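PDB 3OT1: 4-methyl-5(B-hydroxyethyl)-thiazole monophosphate biosynthesis enzyme from Vibrio cholerae O1 biovar El Tor, which is of unknown function but belongs to the DJ-1/PfpI family and may act in thiazole monophosphate biosynthesis. Local coordinates for residues A[19-24]-A[51-56]; A[12-17]-A[76-81]; A[131-136]-A[159-164]. One frame throughout, in Å; residues are numbered along the deposited sequence.

Contact 1: residues A[19-24]-A[51-56]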
ATOM      1  N   GLY A  19      -4.014  -0.951  15.143  1.00  5.77           N
ATOM      2  CA  GLY A  19      -3.000   0.054  14.998  1.00  5.28           C
ATOM      3  C   GLY A  19      -1.887  -0.261  14.036  1.00  4.65           C
ATOM      4  O   GLY A  19      -1.000   0.579  13.844  1.00  5.37           O
ATOM      5  N   SER A  20      -1.888  -1.445  13.435  1.00  4.76           N
ATOM      6  CA  SER A  20      -0.925  -1.730  12.394  1.00  4.15           C
ATOM      7  C   SER A  20      -1.098  -0.771  11.222  1.00  4.13           C
ATOM      8  O   SER A  20      -2.212  -0.343  10.905  1.00  5.07           O
ATOM      9  CB  SER A  20      -1.044  -3.167  11.887  1.00  4.58           C
ATOM     10  OG  SER A  20      -0.646  -4.115  12.872  1.00  5.51           O
ATOM     11  N   GLU A  21       0.015  -0.438  10.598  1.00  4.29           N
ATOM     12  CA  GLU A  21       0.031   0.453   9.433  1.00  3.95           C
ATOM     13  C   GLU A  21      -0.523  -0.341   8.249  1.00  4.09           C
ATOM     14  O   GLU A  21       0.088  -1.325   7.796  1.00  4.05           O
ATOM     15  CB  GLU A  21       1.418   1.002   9.175  1.00  4.54           C
ATOM     16  CG  GLU A  21       1.438   2.456   8.705  1.00  4.62           C
ATOM     17  CD  GLU A  21       0.696   2.682   7.439  1.00  5.45           C
ATOM     18  OE1 GLU A  21       0.171   3.807   7.262  1.00  6.65           O
ATOM     19  OE2 GLU A  21       0.620   1.754   6.614  1.00  5.55           O
ATOM     20  N   GLU A  22      -1.715   0.038   7.815  1.00  4.25           N
ATOM     21  CA  GLU A  22      -2.445  -0.773   6.854  1.00  3.96           C
ATOM     22  C   GLU A  22      -1.840  -0.762   5.468  1.00  4.12           C
ATOM     23  O   GLU A  22      -1.910  -1.781   4.784  1.00  4.21           O
ATOM     24  CB  GLU A  22      -3.930  -0.379   6.780  1.00  4.85           C
ATOM     25  CG  GLU A  22      -4.206   1.109   6.624  1.00  5.00           C
ATOM     26  CD  GLU A  22      -4.381   1.781   7.978  1.00  5.16           C
ATOM     27  OE1 GLU A  22      -3.358   2.005   8.640  1.00  5.54           O
ATOM     28  OE2 GLU A  22      -5.524   2.058   8.375  1.00  6.22           O
HETATM   29  N   MSE A  23      -1.277   0.356   5.000  1.00  4.11           N
HETATM   30  CA  MSE A  23      -0.670   0.325   3.664  0.50  4.90           C
HETATM   31  C   MSE A  23       0.602  -0.512   3.703  1.00  4.42           C
HETATM   32  O   MSE A  23       0.877  -1.245   2.756  1.00  5.24           O
HETATM   33  CB  MSE A  23      -0.465   1.695   3.018  0.50  5.83           C
HETATM   34  CG  MSE A  23       0.796   2.422   3.349  0.50  7.76           C
HETATM   35 SE   MSE A  23       0.836   4.128   2.423  0.50 11.86          SE
HETATM   36  CE  MSE A  23       2.352   3.991   1.186  0.50 12.80           C
ATOM     37  N   GLU A  24       1.381  -0.420   4.774  1.00  4.44           N
ATOM     38  CA  GLU A  24       2.532  -1.310   4.870  1.00  4.33           C
ATOM     39  C   GLU A  24       2.102  -2.771   4.816  1.00  4.27           C
ATOM     40  O   GLU A  24       2.679  -3.591   4.118  1.00  4.57           O
ATOM     41  CB  GLU A  24       3.304  -1.039   6.161  1.00  5.24           C
ATOM     42  CG  GLU A  24       3.939   0.335   6.216  1.00  5.63           C
ATOM     43  CD  GLU A  24       4.542   0.697   7.557  1.00  5.97           C
ATOM     44  OE1 GLU A  24       4.672  -0.157   8.446  1.00  6.22           O
ATOM     45  OE2 GLU A  24       4.890   1.915   7.705  1.00  6.87           O
ATOM     46  N   GLN A  51      -8.485  -3.044  13.439  1.00  6.25           N
ATOM     47  CA  GLN A  51      -8.555  -1.768  12.749  1.00  6.41           C
ATOM     48  C   GLN A  51      -7.159  -1.185  12.622  1.00  5.48           C
ATOM     49  O   GLN A  51      -6.442  -1.021  13.614  1.00  6.31           O
ATOM     50  CB  GLN A  51      -9.485  -0.812  13.472  1.00  7.61           C
ATOM     51  CG  GLN A  51      -9.836   0.364  12.618  1.00  9.49           C
ATOM     52  CD  GLN A  51     -11.045   1.132  13.079  1.00 12.90           C
ATOM     53  OE1 GLN A  51     -11.349   1.214  14.281  1.00 14.32           O
ATOM     54  NE2 GLN A  51     -11.754   1.719  12.114  1.00 12.09           N
ATOM     55  N   GLY A  52      -6.743  -0.914  11.387  1.00  5.68           N
ATOM     56  CA  GLY A  52      -5.473  -0.302  11.130  1.00  5.44           C
ATOM     57  C   GLY A  52      -5.374   1.117  11.658  1.00  5.30           C
ATOM     58  O   GLY A  52      -6.354   1.730  12.085  1.00  6.72           O
ATOM     59  N   SER A  53      -4.151   1.624  11.623  1.00  5.62           N
ATOM     60  CA  SER A  53      -3.826   2.936  12.165  1.00  5.78           C
ATOM     61  C   SER A  53      -4.634   4.087  11.591  1.00  5.57           C
ATOM     62  O   SER A  53      -4.837   5.075  12.284  1.00  7.13           O
ATOM     63  CB  SER A  53      -2.328   3.179  11.957  1.00  5.59           C
ATOM     64  OG  SER A  53      -1.956   3.241  10.583  1.00  5.43           O
ATOM     65  N   ARG A  54      -5.040   3.974  10.336  1.00  5.15           N
ATOM     66  CA  ARG A  54      -5.829   5.003   9.642  1.00  5.32           C
ATOM     67  C   ARG A  54      -7.256   4.541   9.371  1.00  6.32           C
ATOM     68  O   ARG A  54      -7.932   5.047   8.481  1.00  7.44           O
ATOM     69  CB  ARG A  54      -5.128   5.474   8.363  1.00  5.39           C
ATOM     70  CG  ARG A  54      -4.059   6.552   8.575  1.00  5.31           C
ATOM     71  CD  ARG A  54      -2.838   6.021   9.287  1.00  5.41           C
ATOM     72  NE  ARG A  54      -1.869   7.058   9.581  1.00  5.20           N
ATOM     73  CZ  ARG A  54      -0.704   6.822  10.160  1.00  5.61           C
ATOM     74  NH1 ARG A  54      -0.334   5.577  10.410  1.00  5.92           N
ATOM     75  NH2 ARG A  54       0.097   7.820  10.468  1.00  6.62           N
ATOM     76  N   GLY A  55      -7.704   3.570  10.141  1.00  6.54           N
ATOM     77  CA  GLY A  55      -9.096   3.178  10.158  1.00  7.20           C
ATOM     78  C   GLY A  55      -9.440   2.004   9.262  1.00  6.29           C
ATOM     79  O   GLY A  55     -10.569   1.524   9.322  1.00  8.18           O
ATOM     80  N   VAL A  56      -8.510   1.543   8.434  1.00  5.89           N
ATOM     81  CA  VAL A  56      -8.810   0.491   7.477  1.00  5.87           C
ATOM     82  C   VAL A  56      -8.865  -0.847   8.212  1.00  5.56           C
ATOM     83  O   VAL A  56      -7.904  -1.218   8.905  1.00  5.96           O
ATOM     84  CB  VAL A  56      -7.763   0.464   6.339  1.00  5.71           C
ATOM     85  CG1 VAL A  56      -7.993  -0.735   5.415  1.00  7.21           C
ATOM     86  CG2 VAL A  56      -7.812   1.766   5.555  1.00  7.20           C
TER
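Both carboxylate oxygens of Glu22 are gripped by the 51-56 loop. OE2 takes two backbone N-H groups: Arg54 N comes in on the syn side at 2.8 Å from Glu22 OE2, while Val56 N, 3.0 Å from the same oxygen, meets it nearly end-on down the C-O bond. OE1 receives the hydroxyl of Ser53, OG to Glu22 OE1 being 2.7 Å, plus a weak bond from Arg54 N. The side chain reaches this position by a folded path: CG sits between its own backbone N and carbonyl carbon (chi1 49°), and a second bend at chi2 turns the carboxylate into the turn. Its CG rests on Val56 CB, 3.6 Å away.

Ahead of the helix, backbone bonds join 19-20 to the loop. Gly19 N donates to Gln51 O at 2.9 Å, and Ser53 N to Ser20 O. Arg54 NH1 bonds to Ser53 OG in the guanidinium plane, but its pairing with Glu21 OE1 is long, 3.6 Å, and purely electrostatic; the main partner of that oxygen is a basic side chain of the other subunit.

Glu21 is the N-cap of helix 22-34, its OE2 accepting from Glu24 N. The type I turn from Gly52 to Gly55 links strands 49-51 and 57-59, so the arrangement is a carboxylate from a helix's first turn clasping the turn of a beta hairpin.

Contact 2: residues A[12-17]-A[76-81]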
ATOM      1  N   ILE A  12       4.429 -17.347   4.094  1.00  7.81           N
ATOM      2  CA  ILE A  12       4.786 -16.161   4.877  1.00  7.22           C
ATOM      3  C   ILE A  12       3.694 -15.883   5.911  1.00  6.33           C
ATOM      4  O   ILE A  12       2.503 -15.862   5.591  1.00  7.23           O
ATOM      5  CB  ILE A  12       4.886 -14.899   3.973  1.00  7.37           C
ATOM      6  CG1 ILE A  12       5.644 -15.186   2.665  1.00  9.14           C
ATOM      7  CG2 ILE A  12       5.508 -13.754   4.776  1.00  8.21           C
ATOM      8  CD1 ILE A  12       7.102 -15.538   2.874  1.00 11.54           C
ATOM      9  N   LEU A  13       4.125 -15.608   7.136  1.00  5.83           N
ATOM     10  CA  LEU A  13       3.225 -15.202   8.204  1.00  5.72           C
ATOM     11  C   LEU A  13       3.321 -13.693   8.392  1.00  4.81           C
ATOM     12  O   LEU A  13       4.428 -13.175   8.581  1.00  5.57           O
ATOM     13  CB  LEU A  13       3.579 -15.904   9.511  1.00  6.32           C
ATOM     14  CG  LEU A  13       2.725 -15.543  10.725  1.00  6.65           C
ATOM     15  CD1 LEU A  13       1.255 -15.809  10.493  1.00  8.75           C
ATOM     16  CD2 LEU A  13       3.222 -16.322  11.958  1.00  8.67           C
ATOM     17  N   VAL A  14       2.177 -12.996   8.315  1.00  4.99           N
ATOM     18  CA  VAL A  14       2.099 -11.551   8.492  1.00  4.96           C
ATOM     19  C   VAL A  14       1.146 -11.253   9.653  1.00  4.94           C
ATOM     20  O   VAL A  14      -0.082 -11.222   9.495  1.00  5.59           O
ATOM     21  CB  VAL A  14       1.611 -10.835   7.219  1.00  4.93           C
ATOM     22  CG1 VAL A  14       1.588  -9.320   7.429  1.00  6.13           C
ATOM     23  CG2 VAL A  14       2.502 -11.182   6.043  1.00  6.40           C
ATOM     24  N   PRO A  15       1.694 -11.036  10.856  1.00  4.93           N
ATOM     25  CA  PRO A  15       0.851 -10.639  11.978  1.00  5.21           C
ATOM     26  C   PRO A  15       0.304  -9.230  11.773  1.00  4.77           C
ATOM     27  O   PRO A  15       0.967  -8.379  11.190  1.00  5.06           O
ATOM     28  CB  PRO A  15       1.819 -10.648  13.151  1.00  5.83           C
ATOM     29  CG  PRO A  15       2.899 -11.579  12.702  1.00  5.72           C
ATOM     30  CD  PRO A  15       3.080 -11.250  11.276  1.00  5.69           C
ATOM     31  N   VAL A  16      -0.915  -9.022  12.261  1.00  5.34           N
ATOM     32  CA  VAL A  16      -1.550  -7.713  12.254  1.00  5.08           C
ATOM     33  C   VAL A  16      -2.178  -7.459  13.609  1.00  4.99           C
ATOM     34  O   VAL A  16      -2.600  -8.391  14.299  1.00  6.40           O
ATOM     35  CB  VAL A  16      -2.621  -7.619  11.139  1.00  5.90           C
ATOM     36  CG1 VAL A  16      -1.948  -7.699   9.784  1.00  7.57           C
ATOM     37  CG2 VAL A  16      -3.719  -8.665  11.282  1.00  7.01           C
ATOM     38  N   ALA A  17      -2.248  -6.195  13.983  1.00  5.18           N
ATOM     39  CA  ALA A  17      -2.839  -5.791  15.259  1.00  5.65           C
ATOM     40  C   ALA A  17      -3.619  -4.512  15.069  1.00  5.67           C
ATOM     41  O   ALA A  17      -3.476  -3.796  14.087  1.00  5.54           O
ATOM     42  CB  ALA A  17      -1.731  -5.551  16.318  1.00  6.13           C
ATOM     43  N   ALA A  76       6.932 -11.657   8.510  1.00  5.46           N
ATOM     44  CA  ALA A  76       6.992 -10.264   8.089  1.00  5.20           C
ATOM     45  C   ALA A  76       6.107  -9.413   8.993  1.00  5.26           C
ATOM     46  O   ALA A  76       4.892  -9.660   9.095  1.00  5.73           O
ATOM     47  CB  ALA A  76       6.552 -10.112   6.655  1.00  6.41           C
ATOM     48  N   LEU A  77       6.728  -8.446   9.659  1.00  4.88           N
ATOM     49  CA  LEU A  77       6.065  -7.639  10.664  1.00  4.43           C
ATOM     50  C   LEU A  77       5.848  -6.220  10.149  1.00  4.59           C
ATOM     51  O   LEU A  77       6.798  -5.463   9.951  1.00  5.87           O
ATOM     52  CB  LEU A  77       6.918  -7.575  11.930  1.00  5.37           C
ATOM     53  CG  LEU A  77       7.284  -8.921  12.577  1.00  5.59           C
ATOM     54  CD1 LEU A  77       8.136  -8.652  13.821  1.00  8.89           C
ATOM     55  CD2 LEU A  77       6.057  -9.702  12.959  1.00  8.41           C
ATOM     56  N   PRO A  78       4.571  -5.836   9.939  1.00  4.63           N
ATOM     57  CA  PRO A  78       4.265  -4.445   9.620  0.70  4.40           C
ATOM     58  C   PRO A  78       4.614  -3.503  10.770  1.00  4.62           C
ATOM     59  O   PRO A  78       4.783  -3.950  11.908  1.00  5.00           O
ATOM     60  CB  PRO A  78       2.749  -4.471   9.372  0.70  5.38           C
ATOM     61  CG  PRO A  78       2.436  -5.933   9.045  0.70  5.53           C
ATOM     62  CD  PRO A  78       3.373  -6.700   9.928  0.70  4.16           C
ATOM     63  N   GLY A  79       4.652  -2.222  10.459  1.00  4.74           N
ATOM     64  CA  GLY A  79       4.840  -1.180  11.455  1.00  5.35           C
ATOM     65  C   GLY A  79       3.538  -0.524  11.846  1.00  4.97           C
ATOM     66  O   GLY A  79       2.507  -1.182  11.984  1.00  5.43           O
ATOM     67  N   GLY A  80       3.587   0.786  12.023  1.00  5.90           N
ATOM     68  CA  GLY A  80       2.554   1.544  12.725  1.00  6.43           C
ATOM     69  C   GLY A  80       2.889   1.582  14.195  1.00  6.54           C
ATOM     70  O   GLY A  80       3.324   0.576  14.743  1.00  7.76           O
ATOM     71  N   VAL A  81       2.676   2.728  14.840  1.00  6.63           N
ATOM     72  CA  VAL A  81       3.098   2.873  16.220  1.00  7.06           C
ATOM     73  C   VAL A  81       2.254   2.018  17.161  1.00  6.77           C
ATOM     74  O   VAL A  81       2.781   1.222  17.971  1.00  7.53           O
ATOM     75  CB  VAL A  81       3.106   4.342  16.627  1.00  7.92           C
ATOM     76  CG1 VAL A  81       3.417   4.478  18.111  1.00  9.53           C
ATOM     77  CG2 VAL A  81       4.119   5.120  15.796  1.00  9.20           C
TER
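Ala76, Pro15 and Pro78 bury the most surface where strands 11-16 and 74-77 run side by side in parallel. Ala76 N donates to Leu13 O at 2.9 Å, an almost straight bond with 172° at the hydrogen. Ala76 O faces the same strand one step further on, where the CA-H of Val14 points at it, with 3.4 Å from Val14 CA to Ala76 O. The next residue on that strand is Pro15, which has no N-H to give; its CD instead packs 3.3 Å from Ala76 O.

The Pro15 ring also touches Leu77, with Pro15 CG 3.7 Å from Leu77 CD2. Leu77 starts out pointing away, but its CG stands beside the backbone N (chi1 -57°), which brings CD2 back against the proline's CG and CD. On the other side of the sheet Pro78, in the conformer described, one of two, puts CG 3.8 Å from Val14 CG1. Its CD lies near Pro15 O, a buried carbonyl with no polar partner in the model, consistent with a second proline facing it.

These helix-covered parallel strands are the core of a Rossmann-like alpha/beta sandwich, as in the DJ-1/PfpI family. Ala76 and Pro78 face Ile28 and Thr25 of helix 22-34, whereas Pro15 and Leu77 face Phe87 of helix 81-88 and Leu93 of helix 91-102; strand 38-43 flanks strand 11-16 on its far edge.

Contact 3: residues A[131-136]-A[159-164]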
ATOM      1  N   CYS A 131      14.965   1.426  10.786  1.00  6.07           N
ATOM      2  CA  CYS A 131      13.593   1.583  11.267  1.00  6.35           C
ATOM      3  C   CYS A 131      13.092   2.920  10.770  1.00  6.08           C
ATOM      4  O   CYS A 131      13.794   3.613  10.039  1.00  6.91           O
ATOM      5  CB  CYS A 131      13.529   1.502  12.801  1.00  6.41           C
ATOM      6  SG  CYS A 131      14.401   2.774  13.704  1.00  8.07           S
ATOM      7  N   HIS A 132      11.895   3.300  11.192  1.00  6.30           N
ATOM      8  CA  HIS A 132      11.403   4.622  10.812  1.00  6.73           C
ATOM      9  C   HIS A 132      12.329   5.705  11.355  1.00  8.02           C
ATOM     10  O   HIS A 132      12.750   5.616  12.498  1.00  7.83           O
ATOM     11  CB  HIS A 132      10.007   4.823  11.365  1.00  6.81           C
ATOM     12  CG  HIS A 132       9.322   5.991  10.773  1.00  7.39           C
ATOM     13  ND1 HIS A 132       9.579   7.284  11.165  1.00  9.11           N
ATOM     14  CD2 HIS A 132       8.419   6.052   9.773  1.00 10.45           C
ATOM     15  CE1 HIS A 132       8.850   8.092  10.418  1.00 10.25           C
ATOM     16  NE2 HIS A 132       8.118   7.371   9.587  1.00 11.20           N
ATOM     17  N   PRO A 133      12.642   6.732  10.557  1.00  8.65           N
ATOM     18  CA  PRO A 133      13.553   7.774  11.024  1.00  9.96           C
ATOM     19  C   PRO A 133      13.144   8.420  12.328  1.00 10.32           C
ATOM     20  O   PRO A 133      14.007   8.856  13.088  1.00 12.03           O
ATOM     21  CB  PRO A 133      13.537   8.774   9.870  1.00 11.04           C
ATOM     22  CG  PRO A 133      13.323   7.947   8.684  1.00 11.34           C
ATOM     23  CD  PRO A 133      12.341   6.899   9.125  1.00  8.75           C
ATOM     24  N   ASN A 134      11.842   8.507  12.596  1.00 10.68           N
ATOM     25  CA  ASN A 134      11.396   9.141  13.829  1.00 11.76           C
ATOM     26  C   ASN A 134      11.698   8.281  15.056  1.00 11.63           C
ATOM     27  O   ASN A 134      11.532   8.746  16.192  1.00 13.75           O
ATOM     28  CB  ASN A 134       9.914   9.589  13.749  1.00 13.05           C
ATOM     29  CG  ASN A 134       9.707  10.776  12.817  1.00 12.71           C
ATOM     30  OD1 ASN A 134      10.639  11.505  12.463  1.00 16.23           O
ATOM     31  ND2 ASN A 134       8.472  10.936  12.357  1.00 16.21           N
ATOM     32  N   PHE A 135      12.229   7.061  14.828  1.00 11.31           N
ATOM     33  CA  PHE A 135      12.624   6.145  15.883  1.00 10.58           C
ATOM     34  C   PHE A 135      14.100   5.712  15.811  1.00 11.13           C
ATOM     35  O   PHE A 135      14.516   4.821  16.551  1.00 11.05           O
ATOM     36  CB  PHE A 135      11.687   4.913  15.904  1.00 11.24           C
ATOM     37  CG  PHE A 135      10.295   5.245  16.338  1.00 11.63           C
ATOM     38  CD1 PHE A 135       9.982   5.334  17.671  1.00 11.90           C
ATOM     39  CD2 PHE A 135       9.315   5.535  15.409  1.00 13.07           C
ATOM     40  CE1 PHE A 135       8.709   5.675  18.080  1.00 12.89           C
ATOM     41  CE2 PHE A 135       8.029   5.879  15.814  1.00 12.62           C
ATOM     42  CZ  PHE A 135       7.724   5.952  17.145  1.00 13.75           C
ATOM     43  N   PHE A 136      14.895   6.368  14.965  1.00 10.92           N
ATOM     44  CA  PHE A 136      16.318   6.013  14.849  1.00 10.97           C
ATOM     45  C   PHE A 136      17.025   6.018  16.204  1.00 11.92           C
ATOM     46  O   PHE A 136      17.946   5.236  16.440  1.00 12.52           O
ATOM     47  CB  PHE A 136      17.054   7.002  13.941  1.00 10.83           C
ATOM     48  CG  PHE A 136      16.872   6.794  12.451  1.00 10.50           C
ATOM     49  CD1 PHE A 136      16.423   5.615  11.871  1.00  9.43           C
ATOM     50  CD2 PHE A 136      17.290   7.821  11.609  1.00 10.76           C
ATOM     51  CE1 PHE A 136      16.341   5.534  10.477  1.00  9.80           C
ATOM     52  CE2 PHE A 136      17.203   7.723  10.249  1.00 11.91           C
ATOM     53  CZ  PHE A 136      16.759   6.575   9.684  1.00 10.03           C
ATOM     54  N   THR A 159      15.232  -5.320   7.568  1.00  4.51           N
ATOM     55  CA  THR A 159      14.464  -4.225   8.097  1.00  4.91           C
ATOM     56  C   THR A 159      14.339  -3.089   7.087  1.00  4.74           C
ATOM     57  O   THR A 159      15.095  -2.988   6.127  1.00  5.42           O
ATOM     58  CB  THR A 159      15.052  -3.706   9.430  1.00  5.19           C
ATOM     59  OG1 THR A 159      16.425  -3.357   9.246  1.00  6.06           O
ATOM     60  CG2 THR A 159      14.870  -4.722  10.529  1.00  5.91           C
ATOM     61  N   SER A 160      13.333  -2.240   7.310  1.00  5.10           N
ATOM     62  CA  SER A 160      13.089  -1.136   6.408  1.00  5.04           C
ATOM     63  C   SER A 160      12.367  -0.015   7.158  1.00  5.09           C
ATOM     64  O   SER A 160      11.997  -0.168   8.307  1.00  5.48           O
ATOM     65  CB  SER A 160      12.323  -1.629   5.188  1.00  4.97           C
ATOM     66  OG  SER A 160      12.206  -0.689   4.145  1.00  5.57           O
ATOM     67  N   GLN A 161      12.192   1.127   6.514  1.00  5.45           N
ATOM     68  CA  GLN A 161      11.880   2.377   7.206  1.00  6.04           C
ATOM     69  C   GLN A 161      10.423   2.821   7.293  1.00  5.78           C
ATOM     70  O   GLN A 161      10.040   3.341   8.323  1.00  6.54           O
ATOM     71  CB  GLN A 161      12.698   3.513   6.589  1.00  5.89           C
ATOM     72  CG  GLN A 161      14.213   3.323   6.744  1.00  7.09           C
ATOM     73  CD  GLN A 161      14.972   4.587   6.476  1.00  9.20           C
ATOM     74  OE1 GLN A 161      14.398   5.683   6.406  1.00 11.54           O
ATOM     75  NE2 GLN A 161      16.286   4.467   6.385  1.00 10.80           N
ATOM     76  N   GLY A 162       9.608   2.702   6.259  1.00  5.90           N
ATOM     77  CA  GLY A 162       8.299   3.337   6.346  1.00  6.39           C
ATOM     78  C   GLY A 162       7.414   3.036   5.171  1.00  6.17           C
ATOM     79  O   GLY A 162       7.733   2.226   4.294  1.00  5.86           O
ATOM     80  N   PRO A 163       6.274   3.719   5.114  1.00  6.23           N
ATOM     81  CA  PRO A 163       5.318   3.477   4.053  1.00  6.37           C
ATOM     82  C   PRO A 163       5.963   3.551   2.664  1.00  6.02           C
ATOM     83  O   PRO A 163       5.684   2.726   1.801  1.00  6.17           O
ATOM     84  CB  PRO A 163       4.268   4.579   4.282  1.00  7.39           C
ATOM     85  CG  PRO A 163       4.286   4.800   5.749  1.00  7.63           C
ATOM     86  CD  PRO A 163       5.746   4.676   6.114  1.00  6.74           C
ATOM     87  N   GLY A 164       6.806   4.554   2.459  1.00  5.43           N
ATOM     88  CA  GLY A 164       7.441   4.787   1.178  1.00  6.03           C
ATOM     89  C   GLY A 164       8.572   3.850   0.830  1.00  5.33           C
ATOM     90  O   GLY A 164       9.086   3.912  -0.289  1.00  5.91           O
TER
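The amide of Gln161 meets the Phe136 ring at its rim: NE2 lies in the ring plane, 3.9 Å from Phe136 CZ, with the ring and amide planes 89° apart. One face of that phenyl ring is covered by Pro133 CA, 3.4 Å above its centre. Pro133 serves the second ring as well, its CD lying over one face of the His132 imidazole, offset toward the rim. At the imidazole edge is Asn134 CA, and Asn134 N donates to His132 ND1 at 2.9 Å, which restrains the ring's rotation.

Gln161 extends along the 131-136 loop. Its CG stands anti to its own carbonyl carbon (chi1 -63°) and the chain runs straight on, passing Cys131 O at 3.3 Å from Gln161 CG before the amide comes alongside both Pro133 and Phe136. Gln161 OE1 touches Pro133 CG at 3.4 Å. The amide nitrogen has its main bond outside the two segments, to Gln147 O.

The closest backbone approach is His132 CA to Gln161 O, 3.1 Å, a CA-H...O contact far from straight (124°). Strand 157-160 belongs to the central sheet, and the backbones of His132 and Ser160 both bond to Cys111, which probably corresponds to the reactive cysteine of DJ-1 relatives.

The polar bonding thus lies within the loop or runs to third parties, His132 NE2 having a weak bond to the backbone of the other subunit. Across the interface itself the chemistry is van der Waals packing of an amide against proline and phenylalanine, supplemented by carbonyl contacts with C-H groups.

How the contacts relate
All three contacts belong to one DJ-1/PfpI domain. Contact 2 lies at the heart of its mixed sheet; contact 3 reaches the same sheet through strand 157-160, two strands beyond 74-77. Their centres are about 14 Å apart, and contact 1 lies about 10 Å from contact 2 and 16 Å from contact 3. Along the chain, contact 1 falls between the two halves of contact 2, and contact 3 follows both. Helix 22-34 ties them together: Glu24 OE1 is 2.9 Å from Gly79 N, a probable hydrogen bond, while Glu24 also packs on Pro163 and touches Cys111, probably the active-site cysteine, as in DJ-1 relatives. Contacts 1 and 3 also meet the second subunit, joining core to dimer interface.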